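Local coordinates for uncharacterized protein (Bacteroides ovatus, PDB 4IRT) that is of unknown function but is a putative neuraminidase of the BNR-repeat family, probably with a beta-propeller fold, at residues A[28-37]-A[49-58]; A[77-88]-A[127-137]. One frame throughout, in Å; residues are numbered along the deposited sequence.

Contact 1 lies within a single blade of the propeller-like fold, on the antiparallel sheet formed by strands 28-31, 34-40, 45-52 and 59-63. Contact 2 follows it along the chain and joins two successive sheets, setting strands 76-80 and 86-90 against strand 124-131 and the start of strand 137-143. Their centres are about 15 Å apart, and they share a boundary. Tyr36 CD1 lies 3.6 Å from Ile80 CD1, and Val29 and His31 also pack on strand 76-80. The sheet of strand 76-80 is thus sandwiched between those of strands 28-31 and 124-131, so the two contacts represent cohesion within a blade and cohesion between blades.

Contact 1 (A[28-37]-A[49-58]); sequences LVTHGDEQYI and GKRKLDSEQW
Arg51 meets Gln35 side-on: NE (3.0 Å) and NH2 both donate to Gln35 OE1, which lies in the guanidinium plane, while both nitrogens approach from one face of the amide. Gln35 runs extended beside the arginine, its CG anti to the backbone N (chi1 -178°). Gln35 NE2 is taken by Asp370 and His381. Arg51 NH1 donates to Ser55 O at 2.9 Å, and NH2 also forms a salt bridge with Glu407. A leucine in place of Arg51 would probably deprive Glu407 of this counter-charge and Gln35 OE1 of both these donors.

The backbones of Gln35 and Arg51 form an antiparallel hydrogen-bonded pair, as do those of Ile37 and Gly49, where glycine avoids crowding Ile37 CG2. On the other face of the sheet, Lys52 NZ bridges two carboxylates, Asp33 OD1 at 2.9 Å and Glu34 OE2 from above its plane. Lys50 lies along the Tyr36 ring and donates from NZ to Tyr36 OH at 3.2 Å, weakly to Glu34 OE1, and to Gly106 O. Beyond the last strand pair, Leu53 N donates to Asp33 O.

Around this hairpin, strand 76-80 packs on Tyr36, strands 381-385 and 401-407 on the Gln35-Arg51 face, and helix 371-377 on Thr30 and Leu53.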
# COMPACT_ATOMS: atom_id res chain seq x y z
N LEU A 28 -1.89 9.74 1.62
CA LEU A 28 -3.07 10.60 1.82
C LEU A 28 -3.92 9.98 2.92
O LEU A 28 -4.18 8.76 2.92
CB LEU A 28 -3.85 10.64 0.51
CG LEU A 28 -5.06 11.54 0.27
CD1 LEU A 28 -4.62 13.00 0.27
CD2 LEU A 28 -5.70 11.17 -1.06
N VAL A 29 -4.34 10.80 3.88
CA VAL A 29 -5.04 10.28 5.03
C VAL A 29 -5.87 11.33 5.70
O VAL A 29 -5.40 12.44 5.96
CB VAL A 29 -4.09 9.59 6.02
CG1 VAL A 29 -3.07 10.57 6.58
CG2 VAL A 29 -4.88 8.98 7.16
N THR A 30 -7.12 10.98 5.97
CA THR A 30 -8.07 11.84 6.69
C THR A 30 -8.08 11.56 8.20
O THR A 30 -8.11 10.42 8.63
CB THR A 30 -9.51 11.65 6.12
OG1 THR A 30 -9.57 12.25 4.81
CG2 THR A 30 -10.58 12.30 7.02
N HIS A 31 -8.12 12.62 8.99
CA HIS A 31 -8.39 12.51 10.43
C HIS A 31 -9.48 13.54 10.70
O HIS A 31 -9.29 14.73 10.45
CB HIS A 31 -7.12 12.78 11.22
CG HIS A 31 -7.27 12.59 12.69
ND1 HIS A 31 -7.30 11.35 13.29
CD2 HIS A 31 -7.41 13.49 13.69
CE1 HIS A 31 -7.46 11.49 14.59
NE2 HIS A 31 -7.52 12.78 14.86
N GLY A 32 -10.64 13.07 11.12
CA GLY A 32 -11.78 13.98 11.33
C GLY A 32 -12.23 14.56 9.99
O GLY A 32 -12.50 13.82 9.04
N ASP A 33 -12.34 15.88 9.91
CA ASP A 33 -12.66 16.52 8.64
C ASP A 33 -11.46 17.16 7.94
O ASP A 33 -11.64 18.00 7.07
CB ASP A 33 -13.83 17.50 8.80
CG ASP A 33 -13.45 18.81 9.48
OD1 ASP A 33 -12.35 18.94 10.07
OD2 ASP A 33 -14.28 19.74 9.40
N GLU A 34 -10.24 16.74 8.31
CA GLU A 34 -9.02 17.26 7.68
C GLU A 34 -8.34 16.15 6.93
O GLU A 34 -8.31 15.02 7.40
CB GLU A 34 -8.08 17.81 8.74
CG GLU A 34 -8.68 19.05 9.35
CD GLU A 34 -7.91 19.67 10.49
OE1 GLU A 34 -7.07 19.01 11.13
OE2 GLU A 34 -8.20 20.84 10.77
N GLN A 35 -7.79 16.46 5.78
CA GLN A 35 -7.05 15.48 5.01
C GLN A 35 -5.61 15.94 4.88
O GLN A 35 -5.34 17.12 4.63
CB GLN A 35 -7.69 15.35 3.63
CG GLN A 35 -7.06 14.32 2.73
CD GLN A 35 -7.81 14.26 1.42
OE1 GLN A 35 -7.80 15.22 0.65
NE2 GLN A 35 -8.46 13.16 1.18
N TYR A 36 -4.71 14.99 5.04
CA TYR A 36 -3.28 15.20 5.04
C TYR A 36 -2.67 14.48 3.87
O TYR A 36 -3.14 13.40 3.48
CB TYR A 36 -2.66 14.63 6.32
CG TYR A 36 -3.09 15.35 7.57
CD1 TYR A 36 -4.30 15.03 8.22
CD2 TYR A 36 -2.30 16.35 8.12
CE1 TYR A 36 -4.70 15.71 9.35
CE2 TYR A 36 -2.68 17.01 9.27
CZ TYR A 36 -3.87 16.69 9.88
OH TYR A 36 -4.23 17.38 11.02
N ILE A 37 -1.60 15.06 3.34
CA ILE A 37 -0.92 14.51 2.18
C ILE A 37 0.58 14.69 2.38
O ILE A 37 1.02 15.56 3.16
CB ILE A 37 -1.40 15.21 0.88
CG1 ILE A 37 -1.03 14.39 -0.37
CG2 ILE A 37 -0.88 16.64 0.80
CD1 ILE A 37 -1.69 14.94 -1.62
N GLY A 49 1.15 18.45 3.70
CA GLY A 49 0.05 19.35 3.49
C GLY A 49 -1.22 18.90 4.16
O GLY A 49 -1.38 17.74 4.48
N LYS A 50 -2.15 19.84 4.34
CA LYS A 50 -3.45 19.52 4.86
C LYS A 50 -4.50 20.49 4.35
O LYS A 50 -4.18 21.64 4.01
CB LYS A 50 -3.45 19.51 6.39
CG LYS A 50 -3.35 20.88 7.03
CD LYS A 50 -3.07 20.82 8.53
CE LYS A 50 -4.28 20.31 9.30
NZ LYS A 50 -4.21 20.54 10.78
N ARG A 51 -5.74 20.02 4.33
CA ARG A 51 -6.89 20.83 4.04
C ARG A 51 -8.08 20.36 4.86
O ARG A 51 -8.14 19.20 5.34
CB ARG A 51 -7.25 20.75 2.56
CG ARG A 51 -7.62 19.36 2.06
CD ARG A 51 -8.52 19.38 0.84
NE ARG A 51 -8.77 18.02 0.31
CZ ARG A 51 -9.70 17.72 -0.59
NH1 ARG A 51 -10.50 18.66 -1.09
NH2 ARG A 51 -9.82 16.47 -1.05
N LYS A 52 -9.08 21.23 4.95
CA LYS A 52 -10.44 20.78 5.28
C LYS A 52 -11.02 20.07 4.07
O LYS A 52 -10.85 20.52 2.93
CB LYS A 52 -11.33 21.95 5.67
CG LYS A 52 -10.88 22.59 6.95
CD LYS A 52 -11.17 21.69 8.14
CE LYS A 52 -10.94 22.42 9.45
NZ LYS A 52 -11.17 21.54 10.64
N LEU A 53 -11.68 18.95 4.32
CA LEU A 53 -12.32 18.20 3.23
C LEU A 53 -13.38 19.01 2.45
O LEU A 53 -13.67 18.69 1.29
CB LEU A 53 -12.91 16.90 3.76
CG LEU A 53 -11.91 15.78 3.99
CD1 LEU A 53 -12.49 14.70 4.88
CD2 LEU A 53 -11.44 15.19 2.68
N ASP A 54 -13.94 20.04 3.06
CA ASP A 54 -14.94 20.88 2.41
C ASP A 54 -14.33 22.08 1.69
O ASP A 54 -15.04 22.99 1.28
CB ASP A 54 -16.01 21.34 3.42
CG ASP A 54 -15.50 22.35 4.44
OD1 ASP A 54 -14.36 22.86 4.32
OD2 ASP A 54 -16.26 22.68 5.37
N SER A 55 -13.00 22.12 1.60
CA SER A 55 -12.26 23.15 0.90
C SER A 55 -11.29 22.54 -0.15
O SER A 55 -10.94 21.36 -0.10
CB SER A 55 -11.46 23.96 1.95
OG SER A 55 -10.66 24.95 1.34
N GLU A 56 -10.87 23.36 -1.10
CA GLU A 56 -9.79 23.00 -2.00
C GLU A 56 -8.54 23.81 -1.73
O GLU A 56 -7.58 23.75 -2.50
CB GLU A 56 -10.27 23.14 -3.44
CG GLU A 56 -11.48 22.25 -3.70
CD GLU A 56 -11.77 22.00 -5.16
OE1 GLU A 56 -11.09 22.58 -6.02
OE2 GLU A 56 -12.71 21.21 -5.43
N GLN A 57 -8.51 24.52 -0.59
CA GLN A 57 -7.35 25.30 -0.19
C GLN A 57 -6.44 24.50 0.76
O GLN A 57 -6.81 24.21 1.90
CB GLN A 57 -7.80 26.61 0.47
CG GLN A 57 -8.81 27.43 -0.32
CD GLN A 57 -8.39 27.69 -1.76
OE1 GLN A 57 -9.10 27.33 -2.71
NE2 GLN A 57 -7.22 28.29 -1.92
N TRP A 58 -5.25 24.17 0.28
CA TRP A 58 -4.24 23.46 1.06
C TRP A 58 -3.30 24.40 1.80
O TRP A 58 -2.98 25.50 1.33
CB TRP A 58 -3.40 22.57 0.15
CG TRP A 58 -4.18 21.45 -0.47
CD1 TRP A 58 -4.91 21.51 -1.62
CD2 TRP A 58 -4.32 20.14 0.03
NE1 TRP A 58 -5.50 20.30 -1.86
CE2 TRP A 58 -5.14 19.43 -0.86
CE3 TRP A 58 -3.80 19.46 1.14
CZ2 TRP A 58 -5.48 18.09 -0.67
CZ3 TRP A 58 -4.14 18.14 1.34
CH2 TRP A 58 -4.97 17.46 0.42
O HOH W 1 -14.20 19.83 6.06

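Contact 2 (A[77-88]-A[127-137]); sequences SMMIDGEGYIHV and PEFYPLSGGDL
Met79, a selenomethionine, and Phe129 meet through their CB atoms, 3.4 Å apart, beyond which the two side chains run antiparallel. With CG anti to the backbone N (chi1 -177°) and two further bends, Met79 brings CG to within 3.6 Å of Leu137 CD2 and its selenium against Pro131 CD. A flexible, unbranched chain suits this winding path between three apolar neighbours. The Phe129 ring turns an edge to the backbone, with CE2 3.4 Å from Ser77 O, and its far rim touches His87 CB. Leu137 places CD1 over one face of the His87 imidazole, 3.6 Å from the centroid, as a CH-pi contact.

Hydrogen bonds close both ends. Ser77 OG donates to Pro127 O at 2.6 Å, an acceptor that a small hydroxyl can reach directly. Gly82 N donates to Gly135 O at 3.0 Å, on a lone pair in the carbonyl plane; a CB on Gly82 would collide with Gly135 CA, so glycine lets turn 81-84 approach the Gly135 loop.

Behind this shell, Asp81 fixes the histidine. His87 NE2 donates almost straight to Asp81 OD2 (2.7 Å, 171°), and ND1 is hydrogen-bonded to Tyr99 OH. Asp81 OD1, gripped from opposite faces by Glu83 N in an Asx turn and by Tyr85 N, anchors the 81-84 turn. Tyr156 meets the His87 ring edge-to-face, and Phe139 packs on Phe129.

Strands 77-80 and 127-131 run nearly parallel, 19° apart, yet belong to different sheets. Strands 28-31 and 34-40 cover the far side of the first, and strand 178-185 packs on Glu128 and Tyr130 beyond the second.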
# COMPACT_ATOMS: atom_id res chain seq x y z
N SER A 77 5.76 7.23 3.80
CA SER A 77 4.50 6.77 4.36
C SER A 77 4.16 7.59 5.61
O SER A 77 5.02 7.81 6.48
CB SER A 77 4.58 5.29 4.76
OG SER A 77 4.53 4.40 3.64
N MSE A 78 2.89 7.99 5.70
CA MSE A 78 2.38 8.77 6.83
C MSE A 78 1.11 8.19 7.41
O MSE A 78 0.44 7.33 6.79
CB MSE A 78 2.14 10.21 6.38
CG MSE A 78 0.77 10.41 5.77
SE MSE A 78 0.45 12.08 4.81
CE MSE A 78 0.93 13.31 6.18
N MSE A 79 0.77 8.65 8.62
CA MSE A 79 -0.45 8.24 9.31
C MSE A 79 -0.70 9.19 10.45
O MSE A 79 0.22 9.83 10.94
CB MSE A 79 -0.28 6.82 9.87
CG MSE A 79 -1.50 6.21 10.56
SE MSE A 79 -3.13 6.21 9.50
CE MSE A 79 -2.49 5.39 7.87
N ILE A 80 -1.95 9.29 10.89
CA ILE A 80 -2.33 10.15 12.01
C ILE A 80 -2.77 9.25 13.15
O ILE A 80 -3.54 8.30 12.95
CB ILE A 80 -3.50 11.09 11.66
CG1 ILE A 80 -3.33 11.75 10.27
CG2 ILE A 80 -3.67 12.15 12.77
CD1 ILE A 80 -2.24 12.76 10.15
N ASP A 81 -2.28 9.53 14.35
CA ASP A 81 -2.67 8.76 15.54
C ASP A 81 -3.93 9.36 16.16
O ASP A 81 -4.46 10.37 15.68
CB ASP A 81 -1.49 8.59 16.53
CG ASP A 81 -1.08 9.90 17.24
OD1 ASP A 81 -1.89 10.84 17.32
OD2 ASP A 81 0.08 9.96 17.74
N GLY A 82 -4.38 8.77 17.26
CA GLY A 82 -5.65 9.15 17.87
C GLY A 82 -5.69 10.55 18.46
O GLY A 82 -6.76 11.06 18.74
N GLU A 83 -4.52 11.14 18.72
CA GLU A 83 -4.41 12.48 19.28
C GLU A 83 -4.14 13.47 18.17
O GLU A 83 -4.07 14.66 18.42
CB GLU A 83 -3.30 12.54 20.33
CG GLU A 83 -3.73 12.01 21.69
CD GLU A 83 -2.58 11.75 22.64
OE1 GLU A 83 -1.39 11.91 22.27
OE2 GLU A 83 -2.87 11.35 23.78
N GLY A 84 -4.05 13.00 16.94
CA GLY A 84 -3.96 13.90 15.82
C GLY A 84 -2.54 14.23 15.40
O GLY A 84 -2.35 15.17 14.64
N TYR A 85 -1.55 13.49 15.90
CA TYR A 85 -0.14 13.69 15.52
C TYR A 85 0.12 12.98 14.19
O TYR A 85 -0.33 11.86 13.99
CB TYR A 85 0.84 13.16 16.58
CG TYR A 85 0.88 13.98 17.82
CD1 TYR A 85 0.01 13.74 18.87
CD2 TYR A 85 1.80 15.01 17.95
CE1 TYR A 85 0.04 14.51 20.02
CE2 TYR A 85 1.83 15.80 19.09
CZ TYR A 85 0.95 15.55 20.12
OH TYR A 85 0.99 16.34 21.26
N ILE A 86 0.81 13.66 13.29
CA ILE A 86 1.30 13.01 12.09
C ILE A 86 2.54 12.18 12.47
O ILE A 86 3.44 12.69 13.16
CB ILE A 86 1.73 14.00 10.99
CG1 ILE A 86 0.59 14.91 10.56
CG2 ILE A 86 2.28 13.23 9.79
CD1 ILE A 86 1.01 16.07 9.68
N HIS A 87 2.56 10.91 12.07
CA HIS A 87 3.74 10.08 12.10
C HIS A 87 4.18 9.87 10.65
O HIS A 87 3.35 9.55 9.81
CB HIS A 87 3.41 8.72 12.69
CG HIS A 87 2.98 8.77 14.12
ND1 HIS A 87 3.73 8.22 15.14
CD2 HIS A 87 1.90 9.34 14.70
CE1 HIS A 87 3.11 8.42 16.29
NE2 HIS A 87 1.98 9.07 16.05
N VAL A 88 5.47 10.02 10.38
CA VAL A 88 5.95 9.91 9.02
C VAL A 88 7.32 9.24 8.98
O VAL A 88 8.21 9.53 9.78
CB VAL A 88 5.97 11.29 8.31
CG1 VAL A 88 6.99 12.21 8.96
CG2 VAL A 88 6.23 11.13 6.82
N PRO A 127 8.64 1.37 4.66
CA PRO A 127 7.86 1.75 5.83
C PRO A 127 6.35 1.82 5.53
O PRO A 127 5.97 2.37 4.50
CB PRO A 127 8.39 3.16 6.17
CG PRO A 127 8.81 3.71 4.80
CD PRO A 127 9.39 2.52 4.09
N GLU A 128 5.54 1.23 6.41
CA GLU A 128 4.08 1.24 6.30
C GLU A 128 3.45 1.45 7.66
O GLU A 128 3.84 0.78 8.61
CB GLU A 128 3.53 -0.09 5.77
CG GLU A 128 4.13 -0.66 4.50
CD GLU A 128 3.83 -2.17 4.34
OE1 GLU A 128 2.80 -2.67 4.81
OE2 GLU A 128 4.66 -2.90 3.78
N PHE A 129 2.43 2.33 7.73
CA PHE A 129 1.65 2.58 8.92
C PHE A 129 0.21 2.08 8.72
O PHE A 129 -0.33 2.17 7.63
CB PHE A 129 1.57 4.07 9.23
CG PHE A 129 2.86 4.68 9.72
CD1 PHE A 129 3.25 4.56 11.04
CD2 PHE A 129 3.64 5.44 8.86
CE1 PHE A 129 4.43 5.13 11.48
CE2 PHE A 129 4.80 6.03 9.31
CZ PHE A 129 5.19 5.88 10.63
N TYR A 130 -0.41 1.63 9.81
CA TYR A 130 -1.83 1.26 9.85
C TYR A 130 -2.38 1.70 11.19
O TYR A 130 -1.72 1.53 12.23
CB TYR A 130 -2.02 -0.25 9.66
CG TYR A 130 -1.32 -0.78 8.44
CD1 TYR A 130 -1.94 -0.77 7.20
CD2 TYR A 130 0.01 -1.25 8.52
CE1 TYR A 130 -1.29 -1.22 6.07
CE2 TYR A 130 0.67 -1.68 7.39
CZ TYR A 130 0.02 -1.66 6.17
OH TYR A 130 0.66 -2.08 5.04
N PRO A 131 -3.61 2.24 11.19
CA PRO A 131 -4.22 2.63 12.44
C PRO A 131 -4.93 1.45 13.12
O PRO A 131 -5.56 0.64 12.45
CB PRO A 131 -5.26 3.66 11.99
CG PRO A 131 -5.73 3.11 10.71
CD PRO A 131 -4.52 2.46 10.06
N LEU A 132 -4.83 1.39 14.44
CA LEU A 132 -5.43 0.33 15.23
C LEU A 132 -6.59 0.94 15.99
O LEU A 132 -6.67 2.16 16.15
CB LEU A 132 -4.42 -0.23 16.24
CG LEU A 132 -3.18 -0.89 15.63
CD1 LEU A 132 -2.26 -1.33 16.75
CD2 LEU A 132 -3.59 -2.06 14.74
N SER A 133 -7.48 0.08 16.47
CA SER A 133 -8.61 0.56 17.28
C SER A 133 -8.10 1.30 18.50
O SER A 133 -7.10 0.93 19.09
CB SER A 133 -9.50 -0.62 17.70
OG SER A 133 -10.35 -0.93 16.63
N GLY A 134 -8.76 2.41 18.84
CA GLY A 134 -8.43 3.18 20.02
C GLY A 134 -7.37 4.26 19.86
O GLY A 134 -7.01 4.89 20.83
N GLY A 135 -6.82 4.44 18.67
CA GLY A 135 -5.87 5.52 18.46
C GLY A 135 -4.41 5.13 18.37
O GLY A 135 -3.61 5.94 17.93
N ASP A 136 -4.09 3.88 18.73
CA ASP A 136 -2.73 3.34 18.61
C ASP A 136 -2.37 3.18 17.11
O ASP A 136 -3.26 3.21 16.25
CB ASP A 136 -2.62 1.98 19.30
CG ASP A 136 -2.51 2.09 20.82
OD1 ASP A 136 -2.66 3.20 21.37
OD2 ASP A 136 -2.28 1.04 21.46
N LEU A 137 -1.09 3.01 16.81
CA LEU A 137 -0.66 2.76 15.44
C LEU A 137 0.13 1.47 15.33
O LEU A 137 0.76 1.02 16.30
CB LEU A 137 0.20 3.89 14.88
CG LEU A 137 -0.43 5.26 14.76
CD1 LEU A 137 0.53 6.23 14.09
CD2 LEU A 137 -1.76 5.16 14.03